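Local coordinates for protein probable transcriptional regulator, AsnC family (PDB 2DJW) that is of unknown function but forms a stand-alone RAM domain of the Lrp/AsnC type, binds zinc and may take part in sequence-specific DNA binding, at residues 44-49 with 53-58; 19-24 with 61-66. All blocks are in the same frame, centred on the assembly; numbering follows the deposited sequence.

Interaction 1 (44-49 with 53-58)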
# COMPACT_ATOMS: atom_id res chain seq x y z
N VAL A 44 6.91 15.42 -20.88
CA VAL A 44 6.02 16.13 -21.78
C VAL A 44 6.14 17.66 -21.56
O VAL A 44 6.49 18.11 -20.46
CB VAL A 44 4.53 15.65 -21.58
CG1 VAL A 44 3.64 16.21 -22.63
CG2 VAL A 44 4.42 14.12 -21.67
N ARG A 45 5.88 18.43 -22.61
CA ARG A 45 5.85 19.90 -22.53
C ARG A 45 4.52 20.35 -23.06
O ARG A 45 4.16 19.99 -24.18
CB ARG A 45 6.96 20.52 -23.39
CG ARG A 45 8.35 19.95 -23.16
CD ARG A 45 8.92 20.31 -21.81
NE ARG A 45 10.35 20.03 -21.81
CZ ARG A 45 11.14 20.12 -20.75
NH1 ARG A 45 10.63 20.48 -19.57
NH2 ARG A 45 12.43 19.85 -20.86
N LEU A 46 3.79 21.12 -22.26
CA LEU A 46 2.42 21.49 -22.63
C LEU A 46 2.19 22.98 -22.83
O LEU A 46 2.72 23.80 -22.08
CB LEU A 46 1.42 20.95 -21.59
CG LEU A 46 1.54 19.49 -21.15
CD1 LEU A 46 0.96 19.31 -19.76
CD2 LEU A 46 0.86 18.57 -22.18
N LYS A 47 1.38 23.32 -23.83
CA LYS A 47 0.90 24.70 -24.03
C LYS A 47 0.02 25.14 -22.85
O LYS A 47 0.17 26.25 -22.36
CB LYS A 47 0.13 24.82 -25.37
CG LYS A 47 -0.91 25.99 -25.42
CD LYS A 47 -0.25 27.40 -25.47
CE LYS A 47 -0.97 28.43 -24.57
NZ LYS A 47 -2.41 28.69 -24.93
N ASP A 48 -0.90 24.29 -22.43
CA ASP A 48 -1.72 24.57 -21.26
C ASP A 48 -2.00 23.26 -20.57
O ASP A 48 -1.59 22.22 -21.06
CB ASP A 48 -3.03 25.30 -21.61
CG ASP A 48 -3.59 24.91 -22.96
OD1 ASP A 48 -3.63 23.71 -23.30
OD2 ASP A 48 -4.01 25.83 -23.70
N VAL A 49 -2.69 23.32 -19.43
CA VAL A 49 -3.04 22.11 -18.69
C VAL A 49 -3.89 21.21 -19.56
O VAL A 49 -3.65 20.01 -19.61
CB VAL A 49 -3.85 22.37 -17.39
CG1 VAL A 49 -3.43 21.38 -16.32
CG2 VAL A 49 -3.64 23.76 -16.91
N ASP A 53 -5.08 16.23 -21.86
CA ASP A 53 -6.09 15.35 -22.45
C ASP A 53 -5.59 14.74 -23.78
O ASP A 53 -5.72 13.54 -24.01
CB ASP A 53 -7.41 16.08 -22.67
CG ASP A 53 -8.59 15.13 -22.85
OD1 ASP A 53 -8.85 14.28 -21.96
OD2 ASP A 53 -9.28 15.23 -23.88
N ASP A 54 -4.98 15.59 -24.61
CA ASP A 54 -4.39 15.17 -25.87
C ASP A 54 -3.29 14.12 -25.72
O ASP A 54 -3.25 13.16 -26.49
CB ASP A 54 -3.86 16.39 -26.64
CG ASP A 54 -4.91 17.48 -26.78
OD1 ASP A 54 -6.13 17.16 -26.77
OD2 ASP A 54 -4.52 18.67 -26.89
N VAL A 55 -2.41 14.29 -24.73
CA VAL A 55 -1.29 13.37 -24.53
C VAL A 55 -1.63 12.13 -23.76
O VAL A 55 -1.21 11.04 -24.13
CB VAL A 55 0.08 14.07 -24.05
CG1 VAL A 55 -0.14 15.46 -23.54
CG2 VAL A 55 0.83 13.23 -23.03
N VAL A 56 -2.41 12.28 -22.68
CA VAL A 56 -2.70 11.15 -21.79
C VAL A 56 -3.96 10.41 -22.21
O VAL A 56 -3.89 9.23 -22.55
CB VAL A 56 -2.78 11.54 -20.28
CG1 VAL A 56 -2.99 10.30 -19.42
CG2 VAL A 56 -1.52 12.27 -19.82
N THR A 57 -5.11 11.09 -22.20
CA THR A 57 -6.40 10.41 -22.43
C THR A 57 -6.61 9.98 -23.89
O THR A 57 -7.10 8.89 -24.13
CB THR A 57 -7.59 11.27 -21.96
OG1 THR A 57 -7.32 11.78 -20.65
CG2 THR A 57 -8.89 10.44 -21.92
N GLN A 58 -6.26 10.83 -24.84
CA GLN A 58 -6.47 10.50 -26.25
C GLN A 58 -5.22 9.89 -26.84
O GLN A 58 -5.27 9.23 -27.87
CB GLN A 58 -6.87 11.74 -27.09
CG GLN A 58 -7.87 12.73 -26.46
CD GLN A 58 -9.25 12.15 -26.13
OE1 GLN A 58 -10.01 12.74 -25.35
NE2 GLN A 58 -9.60 11.01 -26.74

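Interaction 2 (19-24 with 61-66)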
# COMPACT_ATOMS: atom_id res chain seq x y z
N GLY A 19 6.77 2.47 -25.79
CA GLY A 19 7.87 3.41 -25.75
C GLY A 19 7.93 4.19 -27.04
O GLY A 19 7.86 5.41 -27.02
N GLU A 20 8.02 3.47 -28.16
CA GLU A 20 8.17 4.07 -29.50
C GLU A 20 6.97 4.88 -29.97
O GLU A 20 7.16 5.93 -30.58
CB GLU A 20 8.48 2.96 -30.52
CG GLU A 20 9.79 2.27 -30.22
CD GLU A 20 10.04 1.10 -31.13
OE1 GLU A 20 9.07 0.50 -31.64
OE2 GLU A 20 11.22 0.78 -31.33
N ALA A 21 5.77 4.39 -29.69
CA ALA A 21 4.53 5.13 -29.96
C ALA A 21 4.40 6.44 -29.17
O ALA A 21 3.95 7.44 -29.74
CB ALA A 21 3.32 4.24 -29.70
N ILE A 22 4.77 6.44 -27.88
CA ILE A 22 4.69 7.64 -27.01
C ILE A 22 5.70 8.67 -27.50
O ILE A 22 5.44 9.86 -27.47
CB ILE A 22 4.96 7.32 -25.49
CG1 ILE A 22 4.09 6.18 -24.95
CG2 ILE A 22 4.80 8.57 -24.61
CD1 ILE A 22 2.66 6.31 -25.24
N ALA A 23 6.86 8.20 -27.95
CA ALA A 23 7.85 9.07 -28.57
C ALA A 23 7.33 9.82 -29.81
O ALA A 23 7.89 10.84 -30.18
CB ALA A 23 9.10 8.27 -28.93
N GLU A 24 6.26 9.32 -30.43
CA GLU A 24 5.70 9.96 -31.64
C GLU A 24 4.81 11.18 -31.37
O GLU A 24 4.79 12.12 -32.18
CB GLU A 24 4.95 8.96 -32.53
CG GLU A 24 5.83 7.96 -33.32
CD GLU A 24 7.32 8.37 -33.42
OE1 GLU A 24 7.62 9.53 -33.78
OE2 GLU A 24 8.19 7.51 -33.14
N LEU A 61 -3.48 6.70 -23.38
CA LEU A 61 -4.48 5.75 -22.86
C LEU A 61 -5.36 5.15 -23.96
O LEU A 61 -6.11 4.19 -23.71
CB LEU A 61 -5.33 6.36 -21.74
CG LEU A 61 -4.68 6.79 -20.41
CD1 LEU A 61 -5.69 7.61 -19.60
CD2 LEU A 61 -4.15 5.62 -19.59
N SER A 62 -5.24 5.70 -25.16
CA SER A 62 -5.91 5.15 -26.34
C SER A 62 -4.99 4.16 -27.03
O SER A 62 -5.24 3.75 -28.18
CB SER A 62 -6.26 6.26 -27.33
OG SER A 62 -5.13 6.57 -28.14
N LEU A 63 -3.91 3.79 -26.35
CA LEU A 63 -2.98 2.83 -26.91
C LEU A 63 -3.18 1.49 -26.28
O LEU A 63 -3.47 1.38 -25.08
CB LEU A 63 -1.52 3.28 -26.81
CG LEU A 63 -1.06 4.54 -27.54
CD1 LEU A 63 0.44 4.72 -27.35
CD2 LEU A 63 -1.41 4.54 -29.04
N GLU A 64 -3.02 0.46 -27.10
CA GLU A 64 -3.17 -0.91 -26.67
C GLU A 64 -2.02 -1.32 -25.75
O GLU A 64 -0.85 -1.16 -26.10
CB GLU A 64 -3.31 -1.83 -27.92
CG GLU A 64 -2.61 -3.19 -27.87
CD GLU A 64 -3.11 -4.06 -26.74
OE1 GLU A 64 -4.28 -3.91 -26.32
OE2 GLU A 64 -2.32 -4.91 -26.27
N GLY A 65 -2.37 -1.82 -24.57
CA GLY A 65 -1.38 -2.38 -23.64
C GLY A 65 -1.08 -1.63 -22.33
O GLY A 65 -0.39 -2.17 -21.45
N VAL A 66 -1.57 -0.40 -22.19
CA VAL A 66 -1.24 0.41 -21.01
C VAL A 66 -2.14 0.06 -19.82
O VAL A 66 -3.37 0.18 -19.88
CB VAL A 66 -1.22 1.94 -21.31
CG1 VAL A 66 -0.41 2.28 -22.58
CG2 VAL A 66 -2.61 2.48 -21.41

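Interaction 1 (44-49 with 53-58)
In the second beta-alpha-beta unit of the ferredoxin-like RAM fold, Val44 and Leu46 of strand 40-46 pack against Val55 of helix 52-60, where the chain turns back over the sheet. Both strand residues, two apart on one strand face, and Val55 in turn, point their side chains at the other segment from the backbone. The contact is wholly apolar. Val44 and Val55 meet tip to tip, with CG2 of Val44 3.9 Å from CG2 of Val55 and CG1 of Val44 4.0 Å from CG1 of Val55. With CG1 of Val44 opposite its own backbone N (chi1 -172°), both methyls of that residue reach the helix. Leu46 comes in at about a right angle, its CD2 lying 3.5 Å from CG1 of Val55. Replacing Val55 with alanine removes both methyls, and would probably open a gap between helix and strand, costing Val44 and Leu46 the methyls they pack on. The helix carries a pi-type turn here, marked by the bond from Gln58 N to Asp53 O (2.9 Å). Asp54 and Glu50 are zinc ligands seen in a crystal structure of this protein, though this chain carries no zinc. On the sheet, backbone bonds tie Val44 to Ala4 and Leu46 to Ile2 of strand 2-10, while Val56 rests on Thr69 and Thr71 of strand 66-77 and Thr57 packs on Phe75 of a second subunit.

Interaction 2 (19-24 with 61-66)
Apolar contact comes first: Leu63, in the loop between helix 52-60 and strand 66-77, extends one methyl to Ala21 and Ile22 of helix 15-22. That methyl, CD1, stands 3.5 Å from CD1 of Ile22 and 3.7 Å from CB of Ala21, so a single carbon makes both approaches. With CD1 of Leu63 anti to its CA (chi2 -176°), the methyl points out from the loop toward the helix; the nearest CA atoms, those of Ala21 and Leu63, stay 8.4 Å apart. Ile22 leaves the backbone to one side of the loop, and its CD1 bends in to make the touch. The patch is small, 108 Å² over both sides, and partly buried, Ile22 being the buried member. Leu63 also touches Leu18, and Ile22 touches Ile60 and Val28.

Backbone bonds shape the helix side. Ala23 N donates to Gly19 O at 3.1 Å, a helical turn, and Glu24 N donates to Ala21 O, a tighter three-residue step. Across from it, residues 63-66 form a type II beta turn with Gly65 at its third position; with phi/psi of 111°/-10°, a side chain there would be jammed against the carbonyl O of Glu64.

Charged and polar bonds fix the turn from outside: Glu64 OE2 forms a salt bridge with Arg11, and Glu64 O accepts from Arg14 NE. This is the packing of a ferredoxin-like alpha/beta fold, in which the two helices and the loop after the second lie together on one face of an antiparallel sheet.

From the N terminus, the chain first reaches 19-24, at the end of helix 15-22, then passes through strands 28-34 and 40-46. Interaction 1 closes a short loop, with three residues between 44-49 and 53-58. Interaction 2 closes the wider one when 61-66 returns to 19-24, 36 residues separating its segments. The short loop falls entirely within the wide one, so the two nest and do not cross. Their centres lie 14 Å apart, and helix 52-60 bridges them: Val56 O and Leu61 N, 2.7 Å apart, probably share a hydrogen bond. Interaction 1 ties that helix to the sheet; interaction 2 ties its following loop to the first helix.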